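Local coordinates for protein putative 4-Hydroxy-2-oxoglutarate aldolase / 2-dehydro-3-deoxyphosphogluconate aldolase (PDB 3LM7) that is a putative aldolase of the KDGP aldolase family, with a TIM-barrel fold, whose precise function is not established, at residues L68-G73 with Q85-V90; T100-S105 with T114-L119. All blocks are in the same frame, centred on the assembly; numbering follows the deposited sequence.

Overall arrangement
Following the chain from its N terminus, contact 1 closes first: segment 68-73 leads through 11 residues, partly helical, into the later turns of helix 80-90, which pack back on the strand. The chain then adds strand 94-95, and contact 2 closes a second, shorter loop, with the start of helix 102-109 resting on strand 115-120. The two loops follow in series, neither nesting nor crossing. Contact 1 therefore secures the strand-to-helix half of one beta-alpha-beta unit and contact 2 the helix-to-strand half of the next. Their centres lie 11 Å apart on one parallel sheet, and the hydrogen bond between S84 OG and S105 OG joins the two helices.

Contact 1. Residues L68-G73 with Q85-V90; sequences LSVGLG and QISQQV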
loop_
_atom_site.group_PDB
_atom_site.type_symbol
_atom_site.label_atom_id
_atom_site.label_comp_id
_atom_site.label_asym_id
_atom_site.label_seq_id
_atom_site.Cartn_x
_atom_site.Cartn_y
_atom_site.Cartn_z
ATOM N N LEU A 68 8.684 10.164 -16.249
ATOM C CA LEU A 68 9.964 9.820 -16.808
ATOM C C LEU A 68 10.655 8.835 -15.846
ATOM O O LEU A 68 10.604 9.027 -14.630
ATOM C CB LEU A 68 10.796 11.123 -16.910
ATOM C CG LEU A 68 12.295 10.967 -17.250
ATOM C CD1 LEU A 68 12.550 10.421 -18.592
ATOM C CD2 LEU A 68 12.985 12.370 -17.135
ATOM N N SER A 69 11.287 7.799 -16.412
ATOM C CA SER A 69 12.132 6.863 -15.665
ATOM C C SER A 69 13.535 7.031 -16.213
ATOM O O SER A 69 13.794 6.734 -17.411
ATOM C CB SER A 69 11.661 5.426 -15.967
ATOM O OG SER A 69 12.517 4.511 -15.317
ATOM N N VAL A 70 14.465 7.501 -15.386
ATOM C CA VAL A 70 15.884 7.618 -15.815
ATOM C C VAL A 70 16.543 6.210 -15.856
ATOM O O VAL A 70 16.563 5.541 -14.832
ATOM C CB VAL A 70 16.669 8.534 -14.853
ATOM C CG1 VAL A 70 18.145 8.597 -15.314
ATOM C CG2 VAL A 70 15.950 9.908 -14.835
ATOM N N GLY A 71 17.012 5.783 -17.043
ATOM C CA GLY A 71 17.595 4.460 -17.197
ATOM C C GLY A 71 19.106 4.406 -17.150
ATOM O O GLY A 71 19.801 5.326 -17.589
ATOM N N LEU A 72 19.626 3.316 -16.609
ATOM C CA LEU A 72 21.049 3.005 -16.802
ATOM C C LEU A 72 21.323 2.584 -18.281
ATOM O O LEU A 72 22.215 3.088 -18.889
ATOM C CB LEU A 72 21.460 1.833 -15.881
ATOM C CG LEU A 72 21.258 2.108 -14.362
ATOM C CD1 LEU A 72 20.933 0.770 -13.631
ATOM C CD2 LEU A 72 22.472 2.848 -13.754
ATOM N N GLY A 73 20.476 1.755 -18.848
ATOM C CA GLY A 73 20.729 1.181 -20.181
ATOM C C GLY A 73 20.941 -0.316 -19.938
ATOM O O GLY A 73 22.082 -0.775 -19.643
ATOM N N GLN A 85 23.678 11.583 -10.916
ATOM C CA GLN A 85 23.822 12.998 -11.226
ATOM C C GLN A 85 22.723 13.548 -12.110
ATOM O O GLN A 85 22.230 14.675 -11.875
ATOM C CB GLN A 85 25.211 13.263 -11.806
ATOM C CG GLN A 85 26.324 12.858 -10.809
ATOM C CD GLN A 85 27.690 12.834 -11.495
ATOM O OE1 GLN A 85 27.765 12.949 -12.692
ATOM N NE2 GLN A 85 28.754 12.663 -10.729
ATOM N N ILE A 86 22.347 12.807 -13.152
ATOM C CA ILE A 86 21.229 13.215 -13.977
ATOM C C ILE A 86 19.961 13.384 -13.125
ATOM O O ILE A 86 19.223 14.395 -13.237
ATOM C CB ILE A 86 20.946 12.190 -15.053
ATOM C CG1 ILE A 86 22.069 12.162 -16.075
ATOM C CG2 ILE A 86 19.588 12.462 -15.768
ATOM C CD1 ILE A 86 21.995 10.931 -17.041
ATOM N N SER A 87 19.680 12.392 -12.283
ATOM C CA SER A 87 18.391 12.373 -11.510
ATOM C C SER A 87 18.294 13.535 -10.529
ATOM O O SER A 87 17.228 14.076 -10.326
ATOM C CB SER A 87 18.184 11.005 -10.818
ATOM O OG SER A 87 18.152 9.951 -11.794
ATOM N N GLN A 88 19.412 13.911 -9.913
ATOM C CA GLN A 88 19.480 15.094 -9.038
ATOM C C GLN A 88 18.859 16.327 -9.713
ATOM O O GLN A 88 18.048 17.048 -9.093
ATOM C CB GLN A 88 20.951 15.430 -8.701
ATOM C CG GLN A 88 21.063 16.640 -7.816
ATOM C CD GLN A 88 22.435 16.899 -7.356
ATOM O OE1 GLN A 88 23.394 16.513 -7.995
ATOM N NE2 GLN A 88 22.551 17.510 -6.205
ATOM N N GLN A 89 19.257 16.552 -10.952
ATOM C CA GLN A 89 18.827 17.757 -11.712
ATOM C C GLN A 89 17.457 17.605 -12.348
ATOM O O GLN A 89 16.598 18.498 -12.255
ATOM C CB GLN A 89 19.868 18.107 -12.791
ATOM C CG GLN A 89 21.248 18.336 -12.194
ATOM C CD GLN A 89 22.254 18.947 -13.193
ATOM O OE1 GLN A 89 21.894 19.822 -14.015
ATOM N NE2 GLN A 89 23.476 18.464 -13.145
ATOM N N VAL A 90 17.193 16.437 -12.902
ATOM C CA VAL A 90 15.927 16.247 -13.595
ATOM C C VAL A 90 14.721 16.158 -12.644
ATOM O O VAL A 90 13.623 16.589 -13.004
ATOM C CB VAL A 90 15.997 15.002 -14.502
ATOM C CG1 VAL A 90 14.588 14.648 -15.059
ATOM C CG2 VAL A 90 17.004 15.266 -15.634
#
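The beta-alpha-beta unit formed by strand 68-71, helix 80-90 and strand 94-95 sets L68 and V70 of its first strand against I86, S87 and V90 of its helix. Strand and helix run nearly antiparallel, at 158°, with their axes 9.6 Å apart at the closest point. The two strand residues that face the helix alternate with S69, whose hydroxyl is bonded to N18 and H94 instead.

V70 is the central residue. The hydroxyl of S87 stands over its branch point, OG being 3.7 Å from V70 CB and 3.8 Å from each of the two methyls CG1 and CG2, so that the oxygen meets the isopropyl group rather evenly. A polar atom can rest on such a hydrocarbon surface because its own requirement is met within the helix: OG is hydrogen-bonded to the carbonyl of V83. The torsion behind this bond sets OG beside the backbone N of S87 (chi1 -60°). V70 CG1, directed opposite to its own backbone N (chi1 179°), also approaches I86 CG2 at 4.2 Å, the two side chains meeting at a slant.

One helical turn beyond I86, V90 reaches the start of the strand. L68 CD2 touches V90 CG1 at 3.5 Å, tighter than an ordinary methyl-methyl contact, and the two side chains cross at about a right angle. I86 also packs on A53 and M57 of helix 50-63, while L68 touches V42 of the adjoining strand, which extends the apolar layer toward the preceding strand-helix unit.

No hydrogen bond spans the interface. Aliphatic side chains meeting between a strand of the parallel sheet and the helix that returns antiparallel to it are the packing expected between the sheet and the surrounding helices of a TIM barrel.

Contact 2. Residues T100-S105 with T114-L119; sequences TGVGAS and TVVNGL
The flat peptide group joining N117 to G118 meets V102 on one side and has the side chain of N117 on the other. V102 CG2 hangs above the helix-facing side of this peptide, displaced past the edge that bears the carbonyl oxygen and the next alpha carbon; it lies 3.5 Å from N117 O and 3.7 Å from G118 CA. Because G118 has no side chain, the methyl can settle directly against the main chain. The other flat group, the carboxamide of N117, is turned to the far side of the strand. There its OD1 accepts from the backbone N of Q97, and its ND2 is bonded to both E191 OE1 and N96 OD1, a set of partners that would hold the amide in a fixed orientation.

The two branches of V102 divide the work. CG2 lies beside its backbone N and serves the peptide, whereas CG1, pointing opposite that N (chi1 166°), comes within 4.2 Å of V116 CG1. The same V116 methyl is met by S105 CB at 4.3 Å, so one strand side chain receives two residues from the first turn of the helix. That turn is tied by the backbone bond from S105 N to G101 O, 3.1 Å long. The hydroxyl of S105 finds its partners elsewhere, in S84 and Q97, and V116 continues onto R106 and L109 farther along helix 102-109, where R106 NH1 is also hydrogen-bonded to T114 O.

No hydrogen bond passes between the segments, and the 161 Å² they bury is mostly hydrocarbon against hydrocarbon and backbone. The chemistry implies a division across strand 115-120: between these segments the helix rests on the strand by apolar packing, while the amide of N117 is hydrogen-bonded to N96, Q97 and E191 on the other side.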
loop_
_atom_site.group_PDB
_atom_site.type_symbol
_atom_site.label_atom_id
_atom_site.label_comp_id
_atom_site.label_asym_id
_atom_site.label_seq_id
_atom_site.Cartn_x
_atom_site.Cartn_y
_atom_site.Cartn_z
ATOM N N THR A 100 24.316 -0.684 -5.450
ATOM C CA THR A 100 25.333 0.157 -4.799
ATOM C C THR A 100 25.155 1.625 -5.205
ATOM O O THR A 100 25.941 2.471 -4.821
ATOM C CB THR A 100 26.744 -0.301 -5.278
ATOM O OG1 THR A 100 26.744 -0.444 -6.731
ATOM C CG2 THR A 100 27.085 -1.652 -4.657
ATOM N N GLY A 101 24.137 1.922 -5.996
ATOM C CA GLY A 101 23.873 3.292 -6.414
ATOM C C GLY A 101 22.624 3.898 -5.788
ATOM O O GLY A 101 22.388 5.127 -5.932
ATOM N N VAL A 102 21.869 3.099 -5.027
ATOM C CA VAL A 102 20.591 3.582 -4.445
ATOM C C VAL A 102 20.775 4.711 -3.424
ATOM O O VAL A 102 20.054 5.713 -3.464
ATOM C CB VAL A 102 19.899 2.416 -3.764
ATOM C CG1 VAL A 102 18.717 2.894 -2.822
ATOM C CG2 VAL A 102 19.414 1.395 -4.792
ATOM N N GLY A 103 21.746 4.553 -2.494
ATOM C CA GLY A 103 21.962 5.559 -1.449
ATOM C C GLY A 103 22.411 6.894 -2.052
ATOM O O GLY A 103 21.886 7.926 -1.697
ATOM N N ALA A 104 23.382 6.892 -2.971
ATOM C CA ALA A 104 23.747 8.210 -3.568
ATOM C C ALA A 104 22.571 8.838 -4.325
ATOM O O ALA A 104 22.423 10.060 -4.321
ATOM C CB ALA A 104 24.948 8.043 -4.522
ATOM N N SER A 105 21.772 8.041 -5.040
ATOM C CA SER A 105 20.688 8.655 -5.854
ATOM C C SER A 105 19.668 9.251 -4.928
ATOM O O SER A 105 19.168 10.354 -5.139
ATOM C CB SER A 105 20.002 7.619 -6.796
ATOM O OG SER A 105 20.802 7.378 -7.941
ATOM N N THR A 114 10.381 10.549 -5.385
ATOM C CA THR A 114 10.835 9.869 -6.612
ATOM C C THR A 114 11.108 8.401 -6.256
ATOM O O THR A 114 11.775 8.104 -5.230
ATOM C CB THR A 114 12.125 10.501 -7.098
ATOM O OG1 THR A 114 11.845 11.817 -7.539
ATOM C CG2 THR A 114 12.702 9.740 -8.312
ATOM N N VAL A 115 10.623 7.483 -7.091
ATOM C CA VAL A 115 10.885 6.051 -6.867
ATOM C C VAL A 115 12.279 5.676 -7.335
ATOM O O VAL A 115 12.617 5.925 -8.484
ATOM C CB VAL A 115 9.815 5.170 -7.659
ATOM C CG1 VAL A 115 10.183 3.669 -7.583
ATOM C CG2 VAL A 115 8.425 5.395 -6.990
ATOM N N VAL A 116 13.085 5.076 -6.440
ATOM C CA VAL A 116 14.405 4.611 -6.780
ATOM C C VAL A 116 14.451 3.099 -6.586
ATOM O O VAL A 116 14.314 2.583 -5.426
ATOM C CB VAL A 116 15.456 5.230 -5.807
ATOM C CG1 VAL A 116 16.874 4.725 -6.183
ATOM C CG2 VAL A 116 15.357 6.786 -5.969
ATOM N N ASN A 117 14.579 2.357 -7.702
ATOM C CA ASN A 117 14.680 0.905 -7.563
ATOM C C ASN A 117 16.145 0.480 -7.315
ATOM O O ASN A 117 17.114 1.286 -7.480
ATOM C CB ASN A 117 14.030 0.184 -8.786
ATOM C CG ASN A 117 14.821 0.340 -10.093
ATOM O OD1 ASN A 117 16.039 0.371 -10.098
ATOM N ND2 ASN A 117 14.103 0.342 -11.224
ATOM N N GLY A 118 16.330 -0.773 -6.926
ATOM C CA GLY A 118 17.685 -1.254 -6.699
ATOM C C GLY A 118 17.728 -2.639 -7.356
ATOM O O GLY A 118 16.935 -3.500 -7.023
ATOM N N LEU A 119 18.684 -2.820 -8.254
ATOM C CA LEU A 119 18.777 -4.054 -9.041
ATOM C C LEU A 119 19.435 -5.153 -8.216
ATOM O O LEU A 119 20.578 -4.982 -7.743
ATOM C CB LEU A 119 19.621 -3.814 -10.318
ATOM C CG LEU A 119 19.472 -4.881 -11.446
ATOM C CD1 LEU A 119 20.056 -4.293 -12.825
ATOM C CD2 LEU A 119 20.220 -6.156 -11.064
#